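Local atomic coordinates of uncharacterized protein PSPTO_3016 (Pseudomonas syringae pv. tomato, PDB entry 3H9X), a protein that probably binds DNA, as a small alpha-beta protein of the MmcQ/YjbR family with a "double wing" motif. Residues 38-43 with 107-112; 61-66 with 81-86. One frame throughout, in Å; residues are numbered along the deposited sequence.

Contact 1. Residues 38-43 with 107-112; sequences KWYALL and SLIEDS
Tyr40 on strand 39-43 and Ser112 on helix 107-112 bring their CA atoms to 5.2 Å, where the helix axis passes 7.8 Å from the strand axis, the two chain directions 134° apart. This is helix-on-sheet packing in the double wing fold, made at a classic beta bulge: Tyr40 and Ala41 both face Phe31 of the edge strand 29-32. Ser112 reaches for the backbone rather than for a side chain. With OG trans to the serine nitrogen (chi1 -177°), the hydroxyl leaves the helix and donates its hydrogen to Tyr40 O. The modelled 2.4 Å from Ser112 OG to Tyr40 O is too short to be taken literally at this resolution. The same OG is bonded to Lys65 N, so one buried hydroxyl joins the backbones of two adjacent strands to the C-terminal helix. The Tyr40 CB lies 3.5 Å from Ser112 O, beside the helix backbone. A chi1 of 71° sets CG between the tyrosine N and carbonyl carbon and carries the ring past Ile109, whose CG2 lies 4.3 Å from Tyr40 CE1. Phe113 meets that ring edge-to-face, while Phe6 of helix 3-13 touches both Ala41 and Ile109. At the far end of the ring, Tyr40 OH is hydrogen-bonded to Thr16 OG1.

Contact 2. Residues 61-66 with 81-86; sequences VIDLKV and YPAYHM
Asp63 and Ala83 have the nearest CA atoms of segments 61-66 and 81-86, 6.7 Å apart; strands 58-65 and 80-82 are not direct neighbours, since strand 91-95 runs between them in the sheet. The contact is therefore not a strand pairing: the loop after strand 80-82 lies over the face of the antiparallel sheet of the double wing fold to which Asp63 points. A single carboxylate carries it. Asp63 CG stands beside its own backbone N (chi1 -87°), and the group rises from the strand to meet the loop with OD2. This Asp63 OD2 is modelled 2.9 Å from Tyr84 O, an approach of two acceptors with no hydrogen bond; at this resolution the exact spacing is doubtful. Asp63 OD2 also lies 4.4 Å from Ala83 CB and 3.3 Å from CG of Met86, present as selenomethionine, whose side chain runs obliquely across the aspartate. The chain, bent at chi2 and chi3, carries the selenium away from Asp63 toward Leu42 of strand 39-47, and Trp91 touches it too. The other oxygen, OD1, is hydrogen-bonded to Thr93 OG1, which also bonds Tyr84 N, so that Thr93 links strand and loop through strand 91-95. Leu64, on the face turned from the loop, packs on Leu108 and Ile109 of helix 102-115, while Tyr84 reaches Ile46 of strand 39-47.

Overall arrangement
From the N terminus, helix 3-13 and edge strand 29-32 precede strand 39-47, which supplies the first half of contact 1. Strand 58-65 then starts contact 2, which closes first, some 15 residues later, when the loop after strand 80-82 folds over the sheet. Strand 91-95 next inserts between strands 58-65 and 80-82, and helix 102-115 closes the longer loop of contact 1, so contact 2 lies wholly within it. The contacts occupy opposite faces of one sheet, their centres about 9 Å apart. They meet through Leu42 O with Asp63 N, and the helix of contact 1 packs on the strand of contact 2.

Contact 1. Residues 38-43 with 107-112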
loop_
_atom_site.group_PDB
_atom_site.type_symbol
_atom_site.label_atom_id
_atom_site.label_comp_id
_atom_site.label_asym_id
_atom_site.label_seq_id
_atom_site.Cartn_x
_atom_site.Cartn_y
_atom_site.Cartn_z
ATOM N N LYS A 38 10.356 5.884 -8.988
ATOM C CA LYS A 38 9.340 6.404 -8.081
ATOM C C LYS A 38 8.484 5.288 -7.485
ATOM O O LYS A 38 7.969 4.424 -8.203
ATOM C CB LYS A 38 8.441 7.425 -8.788
ATOM C CG LYS A 38 9.141 8.720 -9.151
ATOM C CD LYS A 38 8.157 9.800 -9.552
ATOM C CE LYS A 38 8.889 11.100 -9.858
ATOM N NZ LYS A 38 7.987 12.294 -9.925
ATOM N N TRP A 39 8.349 5.315 -6.160
ATOM C CA TRP A 39 7.571 4.329 -5.421
ATOM C C TRP A 39 6.105 4.531 -5.716
ATOM O O TRP A 39 5.636 5.664 -5.727
ATOM C CB TRP A 39 7.771 4.511 -3.916
ATOM C CG TRP A 39 9.164 4.301 -3.431
ATOM C CD1 TRP A 39 10.291 4.102 -4.192
ATOM C CD2 TRP A 39 9.586 4.248 -2.069
ATOM N NE1 TRP A 39 11.378 3.926 -3.384
ATOM C CE2 TRP A 39 10.977 4.012 -2.073
ATOM C CE3 TRP A 39 8.924 4.376 -0.836
ATOM C CZ2 TRP A 39 11.720 3.904 -0.894
ATOM C CZ3 TRP A 39 9.663 4.266 0.332
ATOM C CH2 TRP A 39 11.045 4.033 0.294
ATOM N N TYR A 40 5.378 3.442 -5.946
ATOM C CA TYR A 40 3.949 3.543 -6.208
ATOM C C TYR A 40 3.189 2.578 -5.302
ATOM O O TYR A 40 1.973 2.505 -5.342
ATOM C CB TYR A 40 3.665 3.274 -7.701
ATOM C CG TYR A 40 3.852 1.840 -8.167
ATOM C CD1 TYR A 40 2.855 0.885 -7.959
ATOM C CD2 TYR A 40 5.022 1.438 -8.814
ATOM C CE1 TYR A 40 3.013 -0.442 -8.382
ATOM C CE2 TYR A 40 5.191 0.108 -9.242
ATOM C CZ TYR A 40 4.178 -0.828 -9.018
ATOM O OH TYR A 40 4.327 -2.146 -9.401
ATOM N N ALA A 41 3.940 1.868 -4.466
ATOM C CA ALA A 41 3.399 0.882 -3.542
ATOM C C ALA A 41 4.404 0.561 -2.423
ATOM O O ALA A 41 5.576 0.278 -2.691
ATOM C CB ALA A 41 3.050 -0.390 -4.304
ATOM N N LEU A 42 3.935 0.610 -1.175
ATOM C CA LEU A 42 4.762 0.325 0.001
ATOM C C LEU A 42 4.101 -0.780 0.834
ATOM O O LEU A 42 3.078 -0.559 1.492
ATOM C CB LEU A 42 4.892 1.574 0.876
ATOM C CG LEU A 42 6.188 1.869 1.647
ATOM C CD1 LEU A 42 5.839 2.827 2.774
ATOM C CD2 LEU A 42 6.827 0.618 2.211
ATOM N N LEU A 43 4.700 -1.962 0.806
ATOM C CA LEU A 43 4.194 -3.104 1.542
ATOM C C LEU A 43 4.894 -3.141 2.887
ATOM O O LEU A 43 6.114 -3.061 2.941
ATOM C CB LEU A 43 4.501 -4.383 0.768
ATOM C CG LEU A 43 4.139 -5.703 1.423
ATOM C CD1 LEU A 43 2.654 -5.798 1.526
ATOM C CD2 LEU A 43 4.708 -6.846 0.622
ATOM N N SER A 107 -7.542 -1.472 -8.701
ATOM C CA SER A 107 -7.701 -0.176 -9.344
ATOM C C SER A 107 -6.863 0.876 -8.623
ATOM O O SER A 107 -6.233 1.718 -9.275
ATOM C CB SER A 107 -9.177 0.232 -9.376
ATOM O OG SER A 107 -9.722 0.301 -8.076
ATOM N N LEU A 108 -6.843 0.821 -7.289
ATOM C CA LEU A 108 -6.051 1.758 -6.481
ATOM C C LEU A 108 -4.556 1.553 -6.784
ATOM O O LEU A 108 -3.796 2.525 -6.902
ATOM C CB LEU A 108 -6.345 1.552 -4.988
ATOM C CG LEU A 108 -7.748 1.983 -4.516
ATOM C CD1 LEU A 108 -8.027 1.480 -3.103
ATOM C CD2 LEU A 108 -7.863 3.482 -4.561
ATOM N N ILE A 109 -4.149 0.286 -6.923
ATOM C CA ILE A 109 -2.766 -0.050 -7.276
ATOM C C ILE A 109 -2.471 0.613 -8.642
ATOM O O ILE A 109 -1.365 1.096 -8.867
ATOM C CB ILE A 109 -2.531 -1.587 -7.476
ATOM C CG1 ILE A 109 -3.003 -2.409 -6.265
ATOM C CG2 ILE A 109 -1.048 -1.838 -7.749
ATOM C CD1 ILE A 109 -2.121 -2.346 -5.041
ATOM N N GLU A 110 -3.455 0.603 -9.547
ATOM C CA GLU A 110 -3.301 1.200 -10.875
ATOM C C GLU A 110 -3.195 2.716 -10.771
ATOM O O GLU A 110 -2.318 3.331 -11.371
ATOM C CB GLU A 110 -4.487 0.824 -11.781
ATOM C CG GLU A 110 -4.416 1.369 -13.232
ATOM C CD GLU A 110 -3.135 0.970 -13.980
ATOM O OE1 GLU A 110 -2.820 -0.236 -14.034
ATOM O OE2 GLU A 110 -2.449 1.863 -14.524
ATOM N N ASP A 111 -4.093 3.314 -10.003
ATOM C CA ASP A 111 -4.084 4.752 -9.813
ATOM C C ASP A 111 -2.733 5.248 -9.285
ATOM O O ASP A 111 -2.206 6.242 -9.777
ATOM C CB ASP A 111 -5.214 5.143 -8.867
ATOM C CG ASP A 111 -6.563 5.154 -9.559
ATOM O OD1 ASP A 111 -6.790 4.324 -10.473
ATOM O OD2 ASP A 111 -7.408 5.987 -9.180
ATOM N N SER A 112 -2.173 4.555 -8.290
ATOM C CA SER A 112 -0.876 4.919 -7.701
ATOM C C SER A 112 0.227 4.750 -8.739
ATOM O O SER A 112 1.187 5.520 -8.767
ATOM C CB SER A 112 -0.591 4.032 -6.480
ATOM O OG SER A 112 0.601 4.391 -5.837
#

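Contact 2. Residues 61-66 with 81-86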
loop_
_atom_site.group_PDB
_atom_site.type_symbol
_atom_site.label_atom_id
_atom_site.label_comp_id
_atom_site.label_asym_id
_atom_site.label_seq_id
_atom_site.Cartn_x
_atom_site.Cartn_y
_atom_site.Cartn_z
ATOM N N VAL A 61 -0.106 -4.144 5.517
ATOM C CA VAL A 61 -0.737 -3.038 4.802
ATOM C C VAL A 61 0.092 -2.591 3.593
ATOM O O VAL A 61 1.283 -2.863 3.519
ATOM C CB VAL A 61 -0.963 -1.816 5.781
ATOM C CG1 VAL A 61 -1.623 -2.301 7.057
ATOM C CG2 VAL A 61 0.371 -1.129 6.125
ATOM N N ILE A 62 -0.555 -1.938 2.634
ATOM C CA ILE A 62 0.156 -1.408 1.483
ATOM C C ILE A 62 -0.204 0.060 1.379
ATOM O O ILE A 62 -1.352 0.454 1.609
ATOM C CB ILE A 62 -0.221 -2.061 0.150
ATOM C CG1 ILE A 62 -1.731 -2.061 -0.012
ATOM C CG2 ILE A 62 0.409 -3.436 0.052
ATOM C CD1 ILE A 62 -2.193 -2.409 -1.386
ATOM N N ASP A 63 0.794 0.872 1.051
ATOM C CA ASP A 63 0.597 2.301 0.891
ATOM C C ASP A 63 0.572 2.589 -0.587
ATOM O O ASP A 63 1.431 2.122 -1.338
ATOM C CB ASP A 63 1.709 3.062 1.585
ATOM C CG ASP A 63 1.394 3.315 3.043
ATOM O OD1 ASP A 63 0.718 2.470 3.675
ATOM O OD2 ASP A 63 1.828 4.351 3.572
ATOM N N LEU A 64 -0.436 3.354 -0.985
ATOM C CA LEU A 64 -0.666 3.719 -2.374
ATOM C C LEU A 64 -0.827 5.223 -2.506
ATOM O O LEU A 64 -1.301 5.877 -1.588
ATOM C CB LEU A 64 -1.927 3.002 -2.879
ATOM C CG LEU A 64 -1.793 1.630 -3.562
ATOM C CD1 LEU A 64 -0.743 0.772 -2.890
ATOM C CD2 LEU A 64 -3.147 0.938 -3.555
ATOM N N LYS A 65 -0.433 5.780 -3.643
ATOM C CA LYS A 65 -0.550 7.224 -3.849
ATOM C C LYS A 65 -1.869 7.551 -4.524
ATOM O O LYS A 65 -2.299 6.862 -5.443
ATOM C CB LYS A 65 0.611 7.718 -4.708
ATOM C CG LYS A 65 0.780 9.226 -4.788
ATOM C CD LYS A 65 1.938 9.553 -5.736
ATOM C CE LYS A 65 2.896 10.591 -5.161
ATOM N NZ LYS A 65 2.222 11.861 -4.768
ATOM N N VAL A 66 -2.524 8.602 -4.063
ATOM C CA VAL A 66 -3.789 8.984 -4.656
ATOM C C VAL A 66 -3.820 10.485 -4.831
ATOM O O VAL A 66 -2.900 11.187 -4.406
ATOM C CB VAL A 66 -4.984 8.547 -3.777
ATOM C CG1 VAL A 66 -4.917 7.041 -3.517
ATOM C CG2 VAL A 66 -4.983 9.298 -2.467
ATOM N N TYR A 81 -7.028 3.468 5.812
ATOM C CA TYR A 81 -6.636 4.328 6.919
ATOM C C TYR A 81 -5.693 5.419 6.415
ATOM O O TYR A 81 -5.312 5.420 5.250
ATOM C CB TYR A 81 -5.936 3.493 8.006
ATOM C CG TYR A 81 -6.741 2.329 8.522
ATOM C CD1 TYR A 81 -6.980 1.212 7.724
ATOM C CD2 TYR A 81 -7.318 2.365 9.796
ATOM C CE1 TYR A 81 -7.785 0.162 8.176
ATOM C CE2 TYR A 81 -8.120 1.313 10.260
ATOM C CZ TYR A 81 -8.355 0.218 9.441
ATOM O OH TYR A 81 -9.190 -0.802 9.867
ATOM N N PRO A 82 -5.329 6.375 7.288
ATOM C CA PRO A 82 -4.421 7.475 6.947
ATOM C C PRO A 82 -3.024 6.926 6.633
ATOM O O PRO A 82 -2.587 5.951 7.237
ATOM C CB PRO A 82 -4.431 8.324 8.211
ATOM C CG PRO A 82 -5.811 8.109 8.728
ATOM C CD PRO A 82 -5.970 6.632 8.588
ATOM N N ALA A 83 -2.325 7.555 5.697
ATOM C CA ALA A 83 -0.997 7.091 5.317
ATOM C C ALA A 83 -0.058 6.907 6.503
ATOM O O ALA A 83 0.099 7.797 7.332
ATOM C CB ALA A 83 -0.380 8.048 4.314
ATOM N N TYR A 84 0.570 5.739 6.565
ATOM C CA TYR A 84 1.509 5.425 7.622
ATOM C C TYR A 84 2.922 5.483 7.053
ATOM O O TYR A 84 3.225 4.799 6.080
ATOM C CB TYR A 84 1.241 4.026 8.160
ATOM C CG TYR A 84 2.200 3.620 9.250
ATOM C CD1 TYR A 84 2.122 4.191 10.520
ATOM C CD2 TYR A 84 3.207 2.683 9.003
ATOM C CE1 TYR A 84 3.022 3.842 11.517
ATOM C CE2 TYR A 84 4.116 2.328 9.991
ATOM C CZ TYR A 84 4.018 2.914 11.244
ATOM O OH TYR A 84 4.932 2.597 12.216
ATOM N N HIS A 85 3.779 6.289 7.677
ATOM C CA HIS A 85 5.169 6.478 7.254
ATOM C C HIS A 85 5.291 7.180 5.904
ATOM O O HIS A 85 6.368 7.216 5.308
ATOM C CB HIS A 85 5.940 5.146 7.185
ATOM C CG HIS A 85 6.598 4.741 8.473
ATOM N ND1 HIS A 85 7.621 3.814 8.517
ATOM C CD2 HIS A 85 6.337 5.076 9.757
ATOM C CE1 HIS A 85 7.955 3.592 9.778
ATOM N NE2 HIS A 85 7.190 4.344 10.549
HETATM N N MSE A 86 4.188 7.732 5.418
HETATM C CA MSE A 86 4.205 8.449 4.157
HETATM C C MSE A 86 3.402 9.713 4.353
HETATM O O MSE A 86 2.749 9.874 5.382
HETATM C CB MSE A 86 3.591 7.606 3.039
HETATM C CG MSE A 86 4.374 6.340 2.718
HETATM SE SE MSE A 86 6.101 6.715 1.906
HETATM C CE MSE A 86 5.600 6.491 0.037
#